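Local coordinates for protein HAD superfamily hydrolase (Brucella suis biovar 1, PDB 6NQ4) that probably acts as a phosphatase of the haloacid dehalogenase superfamily, with a sodium ion bound at its presumed active site, at residues E27-L32 and L242-G247; D110-G115 and D132-E137; V147-L152 and G197-E202; R201-G204 and R209-I212; T250-A255 and V262-G267. All blocks are in the same frame, centred on the assembly; numbering follows the deposited sequence.

Interaction 1 (E27-L32 and L242-G247). With NA (sodium ion), chain H.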
# COMPACT_ATOMS: atom_id res chain seq x y z
N GLU A 27 -17.39 -7.93 17.74
CA GLU A 27 -17.96 -8.88 16.78
C GLU A 27 -17.96 -8.35 15.35
O GLU A 27 -17.84 -9.15 14.41
CB GLU A 27 -19.39 -9.22 17.16
N ARG A 28 -18.11 -7.05 15.16
CA ARG A 28 -18.11 -6.47 13.82
C ARG A 28 -17.63 -5.03 13.93
O ARG A 28 -17.49 -4.48 15.03
CB ARG A 28 -19.50 -6.57 13.17
CG ARG A 28 -20.64 -5.94 13.96
CD ARG A 28 -21.99 -6.23 13.28
NE ARG A 28 -23.04 -5.36 13.82
CZ ARG A 28 -24.12 -4.97 13.14
NH1 ARG A 28 -24.32 -5.36 11.89
NH2 ARG A 28 -25.01 -4.18 13.73
N LEU A 29 -17.36 -4.42 12.77
CA LEU A 29 -16.86 -3.05 12.75
C LEU A 29 -17.81 -2.09 13.46
O LEU A 29 -17.37 -1.12 14.10
CB LEU A 29 -16.62 -2.62 11.30
CG LEU A 29 -16.15 -1.19 11.10
CD1 LEU A 29 -14.81 -0.95 11.80
CD2 LEU A 29 -16.05 -0.87 9.62
N ASP A 30 -19.12 -2.34 13.36
CA ASP A 30 -20.12 -1.47 13.97
C ASP A 30 -19.94 -1.33 15.48
O ASP A 30 -20.44 -0.36 16.06
CB ASP A 30 -21.52 -2.03 13.71
CG ASP A 30 -21.75 -2.40 12.27
OD1 ASP A 30 -20.85 -3.02 11.65
OD2 ASP A 30 -22.84 -2.09 11.76
N ASP A 31 -19.28 -2.28 16.13
CA ASP A 31 -19.08 -2.18 17.57
C ASP A 31 -17.99 -1.19 17.95
O ASP A 31 -17.80 -0.93 19.14
CB ASP A 31 -18.76 -3.56 18.13
CG ASP A 31 -19.90 -4.55 17.93
OD1 ASP A 31 -21.08 -4.15 18.04
OD2 ASP A 31 -19.62 -5.73 17.65
N LEU A 32 -17.29 -0.63 16.96
CA LEU A 32 -16.20 0.31 17.20
C LEU A 32 -16.47 1.71 16.68
O LEU A 32 -15.84 2.66 17.16
CB LEU A 32 -14.91 -0.19 16.52
CG LEU A 32 -14.33 -1.54 16.96
CD1 LEU A 32 -13.09 -1.87 16.15
CD2 LEU A 32 -14.01 -1.50 18.44
N LEU A 242 -9.52 5.45 12.95
CA LEU A 242 -9.20 4.04 13.12
C LEU A 242 -8.48 3.50 11.88
O LEU A 242 -9.02 3.58 10.77
CB LEU A 242 -10.48 3.24 13.34
CG LEU A 242 -10.31 1.73 13.56
CD1 LEU A 242 -9.52 1.44 14.84
CD2 LEU A 242 -11.68 1.06 13.56
N GLY A 243 -7.30 2.92 12.07
CA GLY A 243 -6.63 2.19 10.99
C GLY A 243 -7.05 0.73 11.00
O GLY A 243 -7.18 0.12 12.06
N ILE A 244 -7.28 0.17 9.81
CA ILE A 244 -7.65 -1.24 9.66
C ILE A 244 -6.72 -1.90 8.65
O ILE A 244 -6.54 -1.37 7.55
CB ILE A 244 -9.11 -1.38 9.16
CG1 ILE A 244 -10.08 -0.62 10.06
CG2 ILE A 244 -9.49 -2.87 9.03
CD1 ILE A 244 -11.51 -0.64 9.57
N GLY A 245 -6.17 -3.06 8.99
CA GLY A 245 -5.36 -3.77 7.99
C GLY A 245 -4.92 -5.13 8.48
O GLY A 245 -5.09 -5.48 9.66
N ASP A 246 -4.37 -5.90 7.55
CA ASP A 246 -3.87 -7.24 7.85
C ASP A 246 -2.36 -7.36 7.80
O ASP A 246 -1.83 -8.47 7.97
CB ASP A 246 -4.56 -8.33 7.01
CG ASP A 246 -3.95 -8.52 5.62
OD1 ASP A 246 -3.43 -7.56 5.04
OD2 ASP A 246 -4.02 -9.64 5.08
N GLY A 247 -1.63 -6.26 7.58
CA GLY A 247 -0.18 -6.30 7.59
C GLY A 247 0.39 -5.73 8.87
O GLY A 247 0.15 -4.58 9.20
NA NA H . -3.22 -6.13 3.10
O HOH W 1 -1.25 -5.11 4.25
O HOH W 2 -1.95 -7.50 1.49

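Interaction 2 (D110-G115 and D132-E137)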
# COMPACT_ATOMS: atom_id res chain seq x y z
N ASP A 110 5.57 12.28 -5.43
CA ASP A 110 6.34 13.39 -4.88
C ASP A 110 7.84 13.07 -4.82
O ASP A 110 8.68 13.93 -5.11
CB ASP A 110 5.77 13.80 -3.52
CG ASP A 110 4.30 14.21 -3.60
OD1 ASP A 110 3.92 14.86 -4.59
OD2 ASP A 110 3.53 13.87 -2.68
N LEU A 111 8.20 11.84 -4.45
CA LEU A 111 9.61 11.43 -4.52
C LEU A 111 10.11 11.45 -5.95
O LEU A 111 11.24 11.90 -6.21
CB LEU A 111 9.79 10.03 -3.93
CG LEU A 111 9.56 9.87 -2.43
CD1 LEU A 111 9.61 8.39 -2.06
CD2 LEU A 111 10.57 10.69 -1.65
N ILE A 112 9.30 10.96 -6.90
CA ILE A 112 9.76 10.89 -8.28
C ILE A 112 10.08 12.28 -8.81
O ILE A 112 11.10 12.50 -9.47
CB ILE A 112 8.72 10.17 -9.16
CG1 ILE A 112 8.57 8.70 -8.72
CG2 ILE A 112 9.14 10.21 -10.62
CD1 ILE A 112 7.40 8.00 -9.36
N ALA A 113 9.22 13.25 -8.49
CA ALA A 113 9.41 14.62 -8.96
C ALA A 113 10.65 15.27 -8.34
O ALA A 113 11.25 16.17 -8.96
CB ALA A 113 8.16 15.44 -8.63
N GLU A 114 11.01 14.87 -7.12
CA GLU A 114 12.15 15.41 -6.39
C GLU A 114 13.48 14.84 -6.86
O GLU A 114 14.52 15.50 -6.72
CB GLU A 114 12.06 14.98 -4.93
CG GLU A 114 11.41 15.91 -3.99
CD GLU A 114 11.64 15.45 -2.56
OE1 GLU A 114 10.97 14.49 -2.13
OE2 GLU A 114 12.53 16.02 -1.89
N GLY A 115 13.49 13.61 -7.36
CA GLY A 115 14.73 12.94 -7.69
C GLY A 115 15.21 13.24 -9.09
O GLY A 115 14.71 14.16 -9.76
N ASP A 132 2.63 9.76 -15.20
CA ASP A 132 1.80 10.68 -15.97
C ASP A 132 1.85 12.07 -15.36
O ASP A 132 1.60 12.25 -14.17
CB ASP A 132 0.36 10.17 -15.99
CG ASP A 132 0.19 8.95 -16.87
OD1 ASP A 132 1.04 8.73 -17.75
OD2 ASP A 132 -0.81 8.22 -16.68
N GLY A 133 2.18 13.06 -16.19
CA GLY A 133 2.22 14.45 -15.77
C GLY A 133 3.48 14.87 -15.06
O GLY A 133 3.61 16.06 -14.72
N LEU A 134 4.40 13.97 -14.81
CA LEU A 134 5.65 14.33 -14.17
C LEU A 134 6.70 14.68 -15.22
O LEU A 134 6.68 14.15 -16.33
CB LEU A 134 6.16 13.18 -13.29
CG LEU A 134 5.16 12.72 -12.22
CD1 LEU A 134 5.81 11.68 -11.31
CD2 LEU A 134 4.65 13.92 -11.42
N ASP A 135 7.62 15.57 -14.85
CA ASP A 135 8.62 16.06 -15.79
C ASP A 135 9.85 15.15 -15.74
O ASP A 135 10.93 15.52 -15.27
CB ASP A 135 8.97 17.51 -15.49
CG ASP A 135 10.02 18.08 -16.44
OD1 ASP A 135 10.22 17.50 -17.54
OD2 ASP A 135 10.65 19.10 -16.09
N VAL A 136 9.66 13.94 -16.26
CA VAL A 136 10.68 12.91 -16.19
C VAL A 136 10.87 12.28 -17.57
O VAL A 136 10.04 12.42 -18.46
CB VAL A 136 10.35 11.82 -15.15
CG1 VAL A 136 10.21 12.45 -13.78
CG2 VAL A 136 9.08 11.07 -15.54
N GLU A 137 11.99 11.57 -17.72
CA GLU A 137 12.31 10.88 -18.96
C GLU A 137 12.69 9.45 -18.62
O GLU A 137 13.66 9.22 -17.88
CB GLU A 137 13.48 11.56 -19.67
CG GLU A 137 13.74 11.00 -21.05
CD GLU A 137 14.90 11.69 -21.74
OE1 GLU A 137 15.29 12.79 -21.29
OE2 GLU A 137 15.41 11.14 -22.74

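Interaction 3 (V147-L152 and G197-E202)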
# COMPACT_ATOMS: atom_id res chain seq x y z
N VAL A 147 16.45 5.33 -10.15
CA VAL A 147 15.62 4.16 -10.39
C VAL A 147 14.27 4.36 -9.72
O VAL A 147 14.20 4.86 -8.60
CB VAL A 147 16.29 2.89 -9.83
CG1 VAL A 147 15.40 1.68 -10.05
CG2 VAL A 147 17.66 2.68 -10.47
N VAL A 148 13.19 3.97 -10.40
CA VAL A 148 11.87 3.87 -9.79
C VAL A 148 11.38 2.45 -9.98
O VAL A 148 11.32 1.96 -11.11
CB VAL A 148 10.88 4.88 -10.39
CG1 VAL A 148 9.49 4.70 -9.77
CG2 VAL A 148 11.38 6.31 -10.15
N CYS A 149 11.05 1.79 -8.88
CA CYS A 149 10.60 0.41 -8.91
C CYS A 149 9.14 0.37 -8.47
O CYS A 149 8.83 0.62 -7.29
CB CYS A 149 11.47 -0.46 -8.02
SG CYS A 149 10.95 -2.18 -7.99
N THR A 150 8.26 0.06 -9.41
CA THR A 150 6.85 -0.15 -9.09
C THR A 150 6.52 -1.62 -8.87
O THR A 150 5.48 -1.91 -8.28
CB THR A 150 5.96 0.37 -10.23
OG1 THR A 150 6.30 -0.32 -11.44
CG2 THR A 150 6.14 1.87 -10.41
N GLY A 151 7.38 -2.54 -9.30
CA GLY A 151 7.10 -3.96 -9.19
C GLY A 151 8.09 -4.73 -10.05
O GLY A 151 9.08 -4.19 -10.52
N LEU A 152 7.79 -6.01 -10.26
CA LEU A 152 8.63 -6.80 -11.16
C LEU A 152 8.12 -6.63 -12.60
O LEU A 152 6.96 -6.31 -12.83
CB LEU A 152 8.62 -8.28 -10.76
CG LEU A 152 9.47 -8.70 -9.54
CD1 LEU A 152 9.05 -8.01 -8.24
CD2 LEU A 152 9.41 -10.22 -9.40
N GLY A 197 8.61 -4.03 -2.97
CA GLY A 197 9.30 -4.02 -1.69
C GLY A 197 10.32 -5.13 -1.55
O GLY A 197 11.32 -4.98 -0.84
N ALA A 198 10.07 -6.27 -2.20
CA ALA A 198 11.06 -7.35 -2.18
C ALA A 198 12.35 -6.91 -2.85
O ALA A 198 13.45 -7.21 -2.38
CB ALA A 198 10.48 -8.56 -2.89
N LEU A 199 12.23 -6.18 -3.97
CA LEU A 199 13.42 -5.69 -4.66
C LEU A 199 14.08 -4.56 -3.88
O LEU A 199 15.31 -4.49 -3.80
CB LEU A 199 13.06 -5.24 -6.07
CG LEU A 199 12.44 -6.29 -6.98
CD1 LEU A 199 12.26 -5.76 -8.41
CD2 LEU A 199 13.26 -7.57 -7.01
N ALA A 200 13.28 -3.69 -3.24
CA ALA A 200 13.84 -2.66 -2.38
C ALA A 200 14.60 -3.26 -1.21
O ALA A 200 15.68 -2.77 -0.85
CB ALA A 200 12.73 -1.74 -1.87
N ARG A 201 14.07 -4.34 -0.62
CA ARG A 201 14.76 -4.97 0.51
C ARG A 201 16.11 -5.52 0.06
O ARG A 201 17.12 -5.35 0.76
CB ARG A 201 13.90 -6.09 1.11
CG ARG A 201 14.56 -6.74 2.33
CD ARG A 201 13.60 -7.64 3.09
NE ARG A 201 12.51 -6.91 3.73
CZ ARG A 201 11.52 -7.50 4.40
NH1 ARG A 201 11.50 -8.83 4.50
NH2 ARG A 201 10.56 -6.79 4.96
N GLU A 202 16.14 -6.15 -1.11
CA GLU A 202 17.41 -6.66 -1.63
C GLU A 202 18.38 -5.53 -1.93
O GLU A 202 19.58 -5.63 -1.65
CB GLU A 202 17.15 -7.48 -2.89
CG GLU A 202 16.48 -8.82 -2.63
CD GLU A 202 17.29 -9.68 -1.69
OE1 GLU A 202 18.54 -9.69 -1.81
OE2 GLU A 202 16.69 -10.31 -0.80

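Interaction 4 (R201-G204 and R209-I212). With EDO (1,2-ethanediol), chain D.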
# COMPACT_ATOMS: atom_id res chain seq x y z
N ARG A 201 14.07 -4.34 -0.62
CA ARG A 201 14.76 -4.97 0.51
C ARG A 201 16.11 -5.52 0.06
O ARG A 201 17.12 -5.35 0.76
CB ARG A 201 13.90 -6.09 1.11
CG ARG A 201 14.56 -6.74 2.33
CD ARG A 201 13.60 -7.64 3.09
NE ARG A 201 12.51 -6.91 3.73
CZ ARG A 201 11.52 -7.50 4.40
NH1 ARG A 201 11.50 -8.83 4.50
NH2 ARG A 201 10.56 -6.79 4.96
N GLU A 202 16.14 -6.15 -1.11
CA GLU A 202 17.41 -6.66 -1.63
C GLU A 202 18.38 -5.53 -1.93
O GLU A 202 19.58 -5.63 -1.65
CB GLU A 202 17.15 -7.48 -2.89
CG GLU A 202 16.48 -8.82 -2.63
CD GLU A 202 17.29 -9.68 -1.69
OE1 GLU A 202 18.54 -9.69 -1.81
OE2 GLU A 202 16.69 -10.31 -0.80
N TYR A 203 17.87 -4.43 -2.49
CA TYR A 203 18.75 -3.30 -2.78
C TYR A 203 19.35 -2.73 -1.51
O TYR A 203 20.54 -2.44 -1.46
CB TYR A 203 17.97 -2.23 -3.55
CG TYR A 203 18.83 -1.23 -4.30
CD1 TYR A 203 19.55 -1.62 -5.43
CD2 TYR A 203 18.91 0.11 -3.92
CE1 TYR A 203 20.32 -0.72 -6.15
CE2 TYR A 203 19.69 1.02 -4.63
CZ TYR A 203 20.39 0.60 -5.76
OH TYR A 203 21.14 1.49 -6.49
N GLY A 204 18.53 -2.58 -0.47
CA GLY A 204 19.05 -2.11 0.81
C GLY A 204 20.09 -3.06 1.39
O GLY A 204 21.08 -2.61 1.97
N ARG A 209 20.74 2.93 -1.48
CA ARG A 209 19.82 3.88 -0.88
C ARG A 209 18.43 3.68 -1.45
O ARG A 209 18.25 3.71 -2.67
CB ARG A 209 20.28 5.30 -1.19
CG ARG A 209 19.36 6.40 -0.66
CD ARG A 209 20.03 7.77 -0.71
NE ARG A 209 19.10 8.88 -0.51
CZ ARG A 209 18.81 9.79 -1.45
NH1 ARG A 209 19.38 9.72 -2.64
NH2 ARG A 209 17.96 10.77 -1.18
N THR A 210 17.44 3.49 -0.58
CA THR A 210 16.05 3.38 -0.99
C THR A 210 15.23 4.53 -0.42
O THR A 210 15.51 5.05 0.67
CB THR A 210 15.40 2.04 -0.55
OG1 THR A 210 15.48 1.93 0.87
CG2 THR A 210 16.11 0.86 -1.18
N LEU A 211 14.22 4.93 -1.19
CA LEU A 211 13.33 6.02 -0.82
C LEU A 211 11.91 5.49 -0.93
O LEU A 211 11.51 5.02 -1.99
CB LEU A 211 13.52 7.23 -1.73
CG LEU A 211 14.91 7.87 -1.67
CD1 LEU A 211 15.88 7.24 -2.67
CD2 LEU A 211 14.78 9.37 -1.88
N ILE A 212 11.17 5.55 0.18
CA ILE A 212 9.88 4.88 0.31
C ILE A 212 8.89 5.84 0.98
O ILE A 212 9.25 6.57 1.91
CB ILE A 212 10.03 3.56 1.11
CG1 ILE A 212 11.26 2.76 0.61
CG2 ILE A 212 8.78 2.70 0.97
CD1 ILE A 212 11.43 1.35 1.21
C1 EDO D . 12.42 8.12 1.86
O1 EDO D . 12.42 9.53 2.09
C2 EDO D . 12.57 7.34 3.16
O2 EDO D . 12.64 5.94 2.87

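Interaction 5 (T250-A255 and V262-G267)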
# COMPACT_ATOMS: atom_id res chain seq x y z
N THR A 250 3.12 -3.13 7.87
CA THR A 250 2.62 -2.02 7.06
C THR A 250 1.47 -1.34 7.79
O THR A 250 1.65 -0.23 8.31
CB THR A 250 2.19 -2.48 5.66
OG1 THR A 250 1.30 -3.60 5.77
CG2 THR A 250 3.40 -2.89 4.80
N ASP A 251 0.30 -1.98 7.89
CA ASP A 251 -0.89 -1.34 8.45
C ASP A 251 -0.77 -1.11 9.95
O ASP A 251 -1.13 -0.04 10.46
CB ASP A 251 -2.11 -2.21 8.19
CG ASP A 251 -2.29 -2.52 6.74
OD1 ASP A 251 -2.57 -1.57 5.99
OD2 ASP A 251 -2.13 -3.69 6.34
N VAL A 252 -0.32 -2.12 10.70
CA VAL A 252 -0.28 -1.97 12.16
C VAL A 252 0.82 -1.00 12.57
O VAL A 252 0.59 -0.04 13.31
CB VAL A 252 -0.14 -3.34 12.86
CG1 VAL A 252 -0.03 -3.15 14.37
CG2 VAL A 252 -1.32 -4.25 12.50
N LYS A 253 2.04 -1.26 12.10
CA LYS A 253 3.14 -0.36 12.40
C LYS A 253 2.86 1.05 11.89
O LYS A 253 3.15 2.04 12.58
CB LYS A 253 4.44 -0.90 11.79
CG LYS A 253 5.63 -0.00 12.03
CD LYS A 253 6.91 -0.60 11.47
CE LYS A 253 8.03 0.43 11.46
NZ LYS A 253 8.19 1.08 12.79
N GLY A 254 2.30 1.17 10.68
CA GLY A 254 2.06 2.49 10.12
C GLY A 254 1.07 3.30 10.94
O GLY A 254 1.31 4.46 11.26
N ALA A 255 -0.06 2.68 11.29
CA ALA A 255 -1.05 3.39 12.08
C ALA A 255 -0.50 3.75 13.46
O ALA A 255 -0.65 4.89 13.92
CB ALA A 255 -2.31 2.54 12.21
N VAL A 262 -5.63 0.92 15.98
CA VAL A 262 -5.62 -0.00 14.87
C VAL A 262 -6.51 -1.19 15.16
O VAL A 262 -6.62 -1.68 16.30
CB VAL A 262 -4.21 -0.40 14.37
CG1 VAL A 262 -3.57 -1.42 15.27
CG2 VAL A 262 -4.27 -0.92 12.92
N LEU A 263 -7.20 -1.61 14.12
CA LEU A 263 -7.98 -2.85 14.09
C LEU A 263 -7.24 -3.81 13.16
O LEU A 263 -7.13 -3.55 11.95
CB LEU A 263 -9.39 -2.59 13.58
CG LEU A 263 -10.23 -3.83 13.28
CD1 LEU A 263 -10.44 -4.66 14.53
CD2 LEU A 263 -11.57 -3.45 12.68
N TYR A 264 -6.73 -4.91 13.72
CA TYR A 264 -5.97 -5.90 12.98
C TYR A 264 -6.91 -6.98 12.46
O TYR A 264 -7.73 -7.52 13.21
CB TYR A 264 -4.92 -6.51 13.91
CG TYR A 264 -4.03 -7.61 13.33
CD1 TYR A 264 -3.31 -7.41 12.16
CD2 TYR A 264 -3.86 -8.81 14.01
CE1 TYR A 264 -2.48 -8.40 11.66
CE2 TYR A 264 -3.04 -9.80 13.52
CZ TYR A 264 -2.34 -9.59 12.35
OH TYR A 264 -1.51 -10.59 11.88
N ILE A 265 -6.80 -7.29 11.17
CA ILE A 265 -7.60 -8.34 10.54
C ILE A 265 -6.78 -9.62 10.65
O ILE A 265 -5.92 -9.91 9.82
CB ILE A 265 -7.96 -7.98 9.10
CG1 ILE A 265 -8.69 -6.63 9.07
CG2 ILE A 265 -8.85 -9.07 8.48
CD1 ILE A 265 -9.93 -6.58 9.96
N SER A 266 -7.06 -10.40 11.70
CA SER A 266 -6.19 -11.49 12.11
C SER A 266 -6.27 -12.70 11.19
O SER A 266 -5.31 -13.48 11.14
CB SER A 266 -6.50 -11.89 13.55
OG SER A 266 -7.84 -12.32 13.69
N GLY A 267 -7.37 -12.87 10.46
CA GLY A 267 -7.54 -13.95 9.51
C GLY A 267 -7.04 -13.66 8.11
O GLY A 267 -7.19 -14.50 7.22

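Interaction 1 (E27-L32 and L242-G247)
L29, in the loop that leads to strand 38-41, reaches L242 and I244 on strand 241-245 with a single methyl. With chi1 at 178°, CG of L29 extends opposite the backbone N; CB and CG carry the chain inward without touching the strand, and CD1 makes both contacts, while the other methyl, CD2, stays farther off. L29 CD1 lies 4.0 Å from CD1 of I244 and 4.1 Å from CD2 of L242. L29 and L242 run past one another in opposite senses. L32 approaches L242 roughly at right angles, its CD1 4.2 Å from L242 CD2, and that one L242 methyl therefore serves two leucines. Strand residue I39 also packs on L29 and I244. On the loop, D31 OD2 accepts the N-H groups of both E27 and R28, while D30 forms a salt bridge with R63. Just past the strand's last residue, G245, D246 OD1 binds the sodium ion at 2.4 Å beside D42 and W44 O, consistent with the site that holds magnesium in relatives. Contact between loop and strand is thus purely apolar, dispersion between methyls well away from the ion, while D30 and D31 bond within the loop or to R63, and D246 beyond the strand.

Interaction 2 (D110-G115 and D132-E137)
I112 on helix 104-114 faces L134 and V136, which lie in the loop before strand 137-138, and its CG2 methyl does nearly all the touching. CD1 of L134 is the closer partner, 3.7 Å from I112 CG2, and the same L134 CD1 also stands 3.9 Å from I112 CB, lying against the branch point of the isoleucine. V136 adds its CG1 at 4.0 Å from I112 CG2. Both partners cross the isoleucine at about a right angle. The backbone explains how two residues of one short loop can reach the same methyl: D135 is the centre of an inverse gamma turn, closed by a weak bond from V136 N to L134 O (3.0 Å), and L134 and V136 both send their CB atoms to the helix. I112 CG2 is placed opposite its own backbone N, with CG1 at chi1 -65°.

Beyond this small apolar core the contact becomes loose. A113 CB comes no nearer than 4.7 Å to the loop, and A113, D110, D132 and D135 are exposed. The polar groups on this side bond elsewhere: D135 OD1 makes a salt bridge with R117, and D132 O takes a hydrogen bond from R109.

Inward, I112 also packs on I119 of strand 118-122 and I178 of strand 177-179, and V136 reaches I119 too. The helix end thus lies over the five-stranded parallel sheet, and the loop closes over its flank before E137 joins the edge strand 137-138 beside strand 118-122.

Interaction 3 (V147-L152 and G197-E202)
Two chi1 settings bring C149 and L199 together: SG of C149 lies opposite its backbone N (chi1 179°), on the helix side of the strand, while CG of L199 stands opposite its own carbonyl carbon (chi1 -59°) and points from the helix to the sheet. The fold is an alpha/beta layer of helix 196-205 over the five-stranded parallel sheet, consistent with the C2-type cap domain found in NagD-like members of the haloacid dehalogenase superfamily.

L199 has by far the most surface buried here and acts as the one knob of the helix. Its CD1 meets C149 SG at 3.8 Å, and SG also lies 4.2 Å from L199 CB, resting along the inner part of the side chain as well as at its end. The sulfur plays the part of an apolar group in this contact. From the other partner, L152 CD1 comes within 3.9 Å of L199 CD1 and 4.0 Å of L199 CG, the two leucines passing at a slant. L152 lies beyond the strand's end, and its tip bends closer to the helix than its CB direction would suggest.

All the touching residues are buried, and the contact continues into I122 of strand 118-122, against L199, and F177 of strand 177-179, against C149 and A200. On the sheet's far side V148 packs on I119, while T150 points away from the helix and its OG1 is hydrogen-bonded to E127. Between C149 and L152 the extended G151 brings its carbonyl over the knob, with G151 O 4.1 Å from L199 CD1.

Interaction 4 (R201-G204 and R209-I212)
Y203 and T210 bury the most surface in this contact, with R209 third, and it is the edge of the Y203 ring that meets the strand. R209 O lies in the ring plane, 3.6 Å from Y203 CE2, with a weakly polar C-H group facing a carbonyl oxygen. R209 N is close too, 3.8 Å from Y203 CE2, so R209 takes part through its backbone while its CB points away from the helix. At the next edge position Y203 CD2 stands 4.0 Å from T210 CG2. That methyl is turned opposite the T210 carbonyl carbon and slides past the tyrosine antiparallel to it; it also lies 4.3 Å from G204 N. With chi1 at -161°, the ring of Y203 lies against the sheet, and its OH is hydrogen-bonded to L175 O in the loop before strand 177-179. I212 N donates to O2 of a bound 1,2-ethanediol (3.1 Å, 144°), probably a crystallisation additive. The contact joins the end of helix 196-205 to the outer strand 210-212. Y203 stacks on F177 of the adjoining strand 177-179, whose backbone pairs with R209 and L211, and helix 164-172 packs on the tyrosine through L167 and L170.

Interaction 5 (T250-A255 and V262-G267)
V252 and A255 on helix 248-258 interlock with V262 and Y264 on strand 261-265, within the beta-alpha-beta unit that runs from strand 241-245 through this helix into its neighbour in the main parallel sheet. The helix and strand segments are almost antiparallel, at 170°, with their axes 8.7 Å apart.

V262 is the main bump of the strand. In one of two modelled conformers, so with some reservation, its CG2 sits against the helix in the hollow between A255 CB, 4.0 Å away, and D251 O, 4.1 Å away; the small alanine forms the shallow floor. In the same conformer CG1 of V262, lodged between its backbone N and carbonyl carbon (chi1 78°), stands beside V252 CG1 at 4.0 Å, and the two valines cross at about a right angle. V252 in turn forms the helix's own bump and fits between V262 and Y264, one methyl for each.

Next to this apolar fit, D251 turns its carboxylate to the sodium site. OD1 forms a salt bridge with K215, OD2 accepts the G247 N-H, and the side chain is about 4 Å from the sodium ion; D246 and D251 match the paired acids of the superfamily's GDxxxxD motif. The Y264 ring meets H270 at a small interplanar angle. From the helix, V252 CG2 reaches that tyrosine obliquely, 3.7 Å from Y264 CD1.

The five contacts fall into two groups on different sheets. Interactions 1 and 5 belong to the six-stranded parallel sheet that carries the sodium site; their centres lie 9 Å apart, and the neighbouring strands 241-245 and 261-265 join them, with G243 O 2.7 Å from L263 N. Interactions 2, 3 and 4 belong to the five-stranded sheet. Interactions 3 and 4 share R201 and E202 of helix 196-205, with centres 7 Å apart, while interaction 2 touches both. Centres of interactions 1 and 2 are 35 Å apart. Interactions 2, 3 and 4 come in that order between the segments of interaction 1, as expected for a cap inserted into the catalytic core, and interaction 5 follows.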